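Long-range contact in PTS system, IIA component (Streptococcus pneumoniae serotype 4, PDB 5T3U), which probably transfers phosphate as the IIA component of a mannose-family phosphotransferase system tied to fucose utilization in the pneumococcus: residues Q69-I78 with S95-L106. Sequence-based numbering, arbitrary orientation.
Sequences QEVIVLTDLI and SVDIVTGFNIPL
Val73 O accepts from Val99 N (2.8 Å), one of five regular backbone bonds that join the neighbouring parallel strands 70-75 and 96-100, which helix 81-90 connects in a beta-alpha-beta unit of the EIIA-man fold. The bonds run from Val71 N to Ser95 O at one end to Thr75 N to Val99 O at the other. On one face, the Val73 and Val96 side chains run at a slant to each other, CG2 of Val73 3.8 Å from CG1 of Val96, under the cover of helix 50-65. On the other face, Leu74 carries the packing. Its CG stands anti to the carbonyl carbon (chi1 -59°), and CD2 reaches both Val99 CB at 4.0 Å and Leu106 CD2 at 3.9 Å. Leu74 CB meets Phe102 CD1 obliquely at 3.7 Å. The Phe102 ring turns its edge to the Thr75 carbonyl, CD1 lying 3.3 Å from Thr75 O. Beyond the strands, a water donates to both Asp76 O and Phe102 O and so ties the two loops together. Asn103, at the N-cap of helix 104-112, accepts from Leu106 N through OD1. Val99 and Thr100 also pair antiparallel with a strand of the second subunit, which carries the sheet across the dimer interface. Thr100 OG1 is anti to the backbone N (chi1 -168°), and this torsion sets it beside Thr75 OG1. The two hydroxyls share a 2.9 Å hydrogen bond, and Thr75 OG1 is also bonded to Asn83 ND2.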
ATOM      1  N   GLN A  69      -2.783 -22.810 -10.093  1.00 31.87           N
ATOM      2  CA  GLN A  69      -4.064 -23.414  -9.690  1.00 33.86           C
ATOM      3  C   GLN A  69      -5.073 -22.409  -9.117  1.00 34.49           C
ATOM      4  O   GLN A  69      -6.287 -22.558  -9.322  1.00 34.62           O
ATOM      5  CB  GLN A  69      -3.847 -24.511  -8.651  1.00 33.68           C
ATOM      6  CG  GLN A  69      -3.157 -25.767  -9.186  1.00 35.76           C
ATOM      7  CD  GLN A  69      -3.002 -26.789  -8.071  1.00 40.30           C
ATOM      8  OE1 GLN A  69      -1.909 -27.001  -7.552  1.00 44.69           O
ATOM      9  NE2 GLN A  69      -4.108 -27.369  -7.650  1.00 40.32           N
ATOM     10  N   GLU A  70      -4.572 -21.426  -8.364  1.00 34.46           N
ATOM     11  CA  GLU A  70      -5.390 -20.356  -7.825  1.00 34.67           C
ATOM     12  C   GLU A  70      -4.779 -18.994  -8.133  1.00 34.04           C
ATOM     13  O   GLU A  70      -3.587 -18.900  -8.482  1.00 34.45           O
ATOM     14  CB  GLU A  70      -5.412 -20.457  -6.319  1.00 35.72           C
ATOM     15  CG  GLU A  70      -5.969 -21.705  -5.735  1.00 41.36           C
ATOM     16  CD  GLU A  70      -5.695 -21.734  -4.253  1.00 47.94           C
ATOM     17  OE1 GLU A  70      -5.046 -20.783  -3.727  1.00 51.30           O
ATOM     18  OE2 GLU A  70      -6.120 -22.708  -3.614  1.00 53.05           O
ATOM     19  N   VAL A  71      -5.585 -17.938  -8.002  1.00 32.47           N
ATOM     20  CA  VAL A  71      -5.088 -16.561  -8.097  1.00 30.93           C
ATOM     21  C   VAL A  71      -5.634 -15.727  -6.917  1.00 30.20           C
ATOM     22  O   VAL A  71      -6.819 -15.807  -6.576  1.00 30.03           O
ATOM     23  CB  VAL A  71      -5.433 -15.938  -9.469  1.00 31.16           C
ATOM     24  CG1 VAL A  71      -5.103 -14.426  -9.520  1.00 32.08           C
ATOM     25  CG2 VAL A  71      -4.707 -16.664 -10.571  1.00 30.89           C
ATOM     26  N   ILE A  72      -4.757 -14.958  -6.275  1.00 28.87           N
ATOM     27  CA  ILE A  72      -5.182 -13.918  -5.349  1.00 27.22           C
ATOM     28  C   ILE A  72      -5.092 -12.576  -6.071  1.00 26.62           C
ATOM     29  O   ILE A  72      -4.062 -12.214  -6.625  1.00 26.23           O
ATOM     30  CB  ILE A  72      -4.366 -13.948  -4.021  1.00 28.85           C
ATOM     31  CG1 ILE A  72      -4.488 -15.339  -3.381  1.00 29.17           C
ATOM     32  CG2 ILE A  72      -4.887 -12.872  -2.977  1.00 25.45           C
ATOM     33  CD1 ILE A  72      -3.585 -15.519  -2.195  1.00 34.29           C
ATOM     34  N   VAL A  73      -6.223 -11.886  -6.120  1.00 25.66           N
ATOM     35  CA  VAL A  73      -6.302 -10.533  -6.605  1.00 24.87           C
ATOM     36  C   VAL A  73      -6.188  -9.609  -5.388  1.00 24.83           C
ATOM     37  O   VAL A  73      -6.975  -9.720  -4.420  1.00 24.30           O
ATOM     38  CB  VAL A  73      -7.654 -10.278  -7.345  1.00 25.04           C
ATOM     39  CG1 VAL A  73      -7.730  -8.849  -7.875  1.00 23.63           C
ATOM     40  CG2 VAL A  73      -7.842 -11.271  -8.496  1.00 25.01           C
ATOM     41  N   LEU A  74      -5.204  -8.718  -5.433  1.00 24.69           N
ATOM     42  CA  LEU A  74      -5.070  -7.658  -4.417  1.00 24.69           C
ATOM     43  C   LEU A  74      -5.563  -6.368  -5.032  1.00 25.25           C
ATOM     44  O   LEU A  74      -5.120  -5.987  -6.126  1.00 24.44           O
ATOM     45  CB  LEU A  74      -3.619  -7.504  -3.976  1.00 24.33           C
ATOM     46  CG  LEU A  74      -2.936  -8.739  -3.374  1.00 25.53           C
ATOM     47  CD1 LEU A  74      -1.507  -8.356  -2.934  1.00 24.10           C
ATOM     48  CD2 LEU A  74      -3.740  -9.369  -2.222  1.00 24.26           C
ATOM     49  N   THR A  75      -6.508  -5.712  -4.362  1.00 26.05           N
ATOM     50  CA  THR A  75      -6.992  -4.425  -4.858  1.00 26.50           C
ATOM     51  C   THR A  75      -6.774  -3.315  -3.810  1.00 27.20           C
ATOM     52  O   THR A  75      -6.646  -3.582  -2.610  1.00 25.89           O
ATOM     53  CB  THR A  75      -8.474  -4.478  -5.241  1.00 27.04           C
ATOM     54  OG1 THR A  75      -9.227  -4.704  -4.053  1.00 26.76           O
ATOM     55  CG2 THR A  75      -8.750  -5.614  -6.306  1.00 25.81           C
ATOM     56  N   ASP A  76      -6.732  -2.079  -4.293  1.00 27.60           N
ATOM     57  CA  ASP A  76      -6.319  -0.954  -3.466  1.00 28.69           C
ATOM     58  C   ASP A  76      -7.313  -0.595  -2.368  1.00 28.60           C
ATOM     59  O   ASP A  76      -6.908  -0.350  -1.239  1.00 28.31           O
ATOM     60  CB  ASP A  76      -5.916   0.272  -4.319  1.00 27.88           C
ATOM     61  CG  ASP A  76      -6.944   0.639  -5.411  1.00 30.62           C
ATOM     62  OD1 ASP A  76      -7.915  -0.124  -5.660  1.00 32.37           O
ATOM     63  OD2 ASP A  76      -6.733   1.705  -6.058  1.00 30.08           O
ATOM     64  N   LEU A  77      -8.606  -0.592  -2.698  1.00 28.95           N
ATOM     65  CA  LEU A  77      -9.623  -0.304  -1.709  1.00 29.72           C
ATOM     66  C   LEU A  77     -11.025  -0.815  -2.129  1.00 30.33           C
ATOM     67  O   LEU A  77     -11.316  -0.953  -3.323  1.00 30.59           O
ATOM     68  CB  LEU A  77      -9.632   1.203  -1.405  1.00 28.97           C
ATOM     69  CG  LEU A  77     -10.324   2.187  -2.335  1.00 30.76           C
ATOM     70  CD1 LEU A  77     -10.142   3.622  -1.803  1.00 30.49           C
ATOM     71  CD2 LEU A  77      -9.858   2.108  -3.792  1.00 30.56           C
ATOM     72  N   ILE A  78     -11.876  -1.087  -1.143  1.00 30.31           N
ATOM     73  CA  ILE A  78     -13.264  -1.449  -1.390  1.00 32.15           C
ATOM     74  C   ILE A  78     -14.019  -0.337  -2.170  1.00 33.00           C
ATOM     75  O   ILE A  78     -13.824   0.852  -1.939  1.00 33.27           O
ATOM     76  CB  ILE A  78     -13.991  -1.844  -0.063  1.00 32.12           C
ATOM     77  CG1 ILE A  78     -15.300  -2.630  -0.330  1.00 33.09           C
ATOM     78  CG2 ILE A  78     -14.262  -0.612   0.826  1.00 32.04           C
ATOM     79  CD1 ILE A  78     -15.102  -4.090  -0.774  1.00 32.41           C
ATOM     80  N   SER A  95     -11.440 -20.521  -7.332  1.00 34.11           N
ATOM     81  CA  SER A  95      -9.986 -20.462  -7.523  1.00 34.32           C
ATOM     82  C   SER A  95      -9.449 -19.011  -7.490  1.00 33.94           C
ATOM     83  O   SER A  95      -8.236 -18.794  -7.519  1.00 34.06           O
ATOM     84  CB  SER A  95      -9.595 -21.095  -8.836  1.00 33.12           C
ATOM     85  OG  SER A  95     -10.222 -20.374  -9.874  1.00 35.53           O
ATOM     86  N   VAL A  96     -10.344 -18.030  -7.426  1.00 33.30           N
ATOM     87  CA  VAL A  96      -9.910 -16.624  -7.408  1.00 32.14           C
ATOM     88  C   VAL A  96     -10.315 -15.984  -6.101  1.00 32.04           C
ATOM     89  O   VAL A  96     -11.505 -15.867  -5.807  1.00 30.72           O
ATOM     90  CB  VAL A  96     -10.503 -15.811  -8.572  1.00 32.28           C
ATOM     91  CG1 VAL A  96     -10.156 -14.310  -8.432  1.00 31.23           C
ATOM     92  CG2 VAL A  96     -10.014 -16.357  -9.911  1.00 31.49           C
ATOM     93  N   ASP A  97      -9.315 -15.581  -5.317  1.00 30.90           N
ATOM     94  CA  ASP A  97      -9.576 -14.814  -4.112  1.00 30.98           C
ATOM     95  C   ASP A  97      -9.350 -13.330  -4.330  1.00 30.21           C
ATOM     96  O   ASP A  97      -8.551 -12.943  -5.176  1.00 29.58           O
ATOM     97  CB  ASP A  97      -8.720 -15.316  -2.949  1.00 31.28           C
ATOM     98  CG  ASP A  97      -9.227 -16.626  -2.405  1.00 34.85           C
ATOM     99  OD1 ASP A  97     -10.413 -16.663  -2.004  1.00 35.04           O
ATOM    100  OD2 ASP A  97      -8.455 -17.617  -2.418  1.00 36.58           O
ATOM    101  N   ILE A  98     -10.067 -12.514  -3.554  1.00 29.61           N
ATOM    102  CA  ILE A  98      -9.962 -11.052  -3.651  1.00 28.94           C
ATOM    103  C   ILE A  98      -9.722 -10.458  -2.266  1.00 28.05           C
ATOM    104  O   ILE A  98     -10.566 -10.594  -1.381  1.00 28.14           O
ATOM    105  CB  ILE A  98     -11.235 -10.405  -4.279  1.00 29.52           C
ATOM    106  CG1 ILE A  98     -11.586 -11.083  -5.627  1.00 29.34           C
ATOM    107  CG2 ILE A  98     -11.015  -8.864  -4.427  1.00 27.16           C
ATOM    108  CD1 ILE A  98     -12.963 -10.736  -6.156  1.00 24.38           C
ATOM    109  N   VAL A  99      -8.561  -9.824  -2.070  1.00 27.30           N
ATOM    110  CA  VAL A  99      -8.249  -9.164  -0.788  1.00 26.13           C
ATOM    111  C   VAL A  99      -8.027  -7.690  -1.088  1.00 25.75           C
ATOM    112  O   VAL A  99      -7.187  -7.338  -1.917  1.00 25.00           O
ATOM    113  CB  VAL A  99      -7.029  -9.797  -0.057  1.00 25.79           C
ATOM    114  CG1 VAL A  99      -6.762  -9.107   1.289  1.00 26.60           C
ATOM    115  CG2 VAL A  99      -7.267 -11.280   0.189  1.00 24.42           C
ATOM    116  N   THR A 100      -8.814  -6.827  -0.447  1.00 25.19           N
ATOM    117  CA  THR A 100      -8.699  -5.411  -0.737  1.00 24.85           C
ATOM    118  C   THR A 100      -7.904  -4.657   0.355  1.00 24.67           C
ATOM    119  O   THR A 100      -7.582  -5.234   1.387  1.00 24.09           O
ATOM    120  CB  THR A 100     -10.077  -4.729  -1.021  1.00 24.44           C
ATOM    121  OG1 THR A 100      -9.831  -3.426  -1.552  1.00 24.67           O
ATOM    122  CG2 THR A 100     -10.877  -4.566   0.231  1.00 22.40           C
ATOM    123  N   GLY A 101      -7.584  -3.387   0.113  1.00 24.87           N
ATOM    124  CA  GLY A 101      -6.857  -2.593   1.120  1.00 25.04           C
ATOM    125  C   GLY A 101      -5.444  -3.089   1.411  1.00 25.95           C
ATOM    126  O   GLY A 101      -4.913  -2.847   2.510  1.00 25.82           O
ATOM    127  N   PHE A 102      -4.811  -3.750   0.431  1.00 25.72           N
ATOM    128  CA  PHE A 102      -3.504  -4.376   0.646  1.00 24.96           C
ATOM    129  C   PHE A 102      -2.380  -3.400   1.008  1.00 25.68           C
ATOM    130  O   PHE A 102      -2.408  -2.217   0.627  1.00 26.49           O
ATOM    131  CB  PHE A 102      -3.073  -5.228  -0.573  1.00 25.38           C
ATOM    132  CG  PHE A 102      -2.528  -4.434  -1.745  1.00 25.34           C
ATOM    133  CD1 PHE A 102      -3.369  -4.007  -2.773  1.00 26.69           C
ATOM    134  CD2 PHE A 102      -1.170  -4.166  -1.850  1.00 25.51           C
ATOM    135  CE1 PHE A 102      -2.859  -3.273  -3.881  1.00 26.72           C
ATOM    136  CE2 PHE A 102      -0.657  -3.437  -2.931  1.00 27.55           C
ATOM    137  CZ  PHE A 102      -1.507  -2.997  -3.956  1.00 26.90           C
ATOM    138  N   ASN A 103      -1.368  -3.930   1.685  1.00 25.35           N
ATOM    139  CA  ASN A 103      -0.179  -3.175   2.041  1.00 26.22           C
ATOM    140  C   ASN A 103       1.067  -3.972   1.618  1.00 25.83           C
ATOM    141  O   ASN A 103       0.950  -5.054   1.045  1.00 25.36           O
ATOM    142  CB  ASN A 103      -0.189  -2.813   3.546  1.00 25.54           C
ATOM    143  CG  ASN A 103      -0.304  -4.024   4.441  1.00 26.89           C
ATOM    144  OD1 ASN A 103      -0.247  -5.165   3.958  1.00 25.25           O
ATOM    145  ND2 ASN A 103      -0.460  -3.798   5.759  1.00 25.82           N
ATOM    146  N   ILE A 104       2.255  -3.421   1.837  1.00 25.86           N
ATOM    147  CA  ILE A 104       3.476  -4.119   1.418  1.00 25.93           C
ATOM    148  C   ILE A 104       3.623  -5.452   2.172  1.00 26.48           C
ATOM    149  O   ILE A 104       3.904  -6.465   1.562  1.00 26.71           O
ATOM    150  CB  ILE A 104       4.717  -3.185   1.493  1.00 25.88           C
ATOM    151  CG1 ILE A 104       4.787  -2.349   0.226  1.00 24.23           C
ATOM    152  CG2 ILE A 104       6.073  -3.961   1.729  1.00 25.40           C
ATOM    153  CD1 ILE A 104       5.102  -3.120  -1.049  1.00 25.45           C
ATOM    154  N   PRO A 105       3.369  -5.474   3.495  1.00 27.03           N
ATOM    155  CA  PRO A 105       3.485  -6.772   4.200  1.00 26.56           C
ATOM    156  C   PRO A 105       2.642  -7.926   3.622  1.00 26.75           C
ATOM    157  O   PRO A 105       3.146  -9.057   3.546  1.00 26.66           O
ATOM    158  CB  PRO A 105       3.016  -6.431   5.612  1.00 26.63           C
ATOM    159  CG  PRO A 105       3.460  -4.981   5.790  1.00 26.61           C
ATOM    160  CD  PRO A 105       3.135  -4.365   4.450  1.00 27.42           C
ATOM    161  N   LEU A 106       1.384  -7.663   3.242  1.00 24.86           N
ATOM    162  CA  LEU A 106       0.568  -8.665   2.546  1.00 23.36           C
ATOM    163  C   LEU A 106       1.211  -9.127   1.236  1.00 23.44           C
ATOM    164  O   LEU A 106       1.370 -10.343   1.001  1.00 23.16           O
ATOM    165  CB  LEU A 106      -0.844  -8.127   2.264  1.00 22.61           C
ATOM    166  CG  LEU A 106      -1.869  -9.150   1.664  1.00 22.33           C
ATOM    167  CD1 LEU A 106      -2.027 -10.426   2.476  1.00 22.13           C
ATOM    168  CD2 LEU A 106      -3.231  -8.476   1.515  1.00 25.53           C
TER
HETATM  169  O   HOH W   1      -7.081 -18.259  -4.289  1.00 51.51           O
HETATM  170  O   HOH W   2      -4.480  -0.321  -0.128  1.00 23.84           O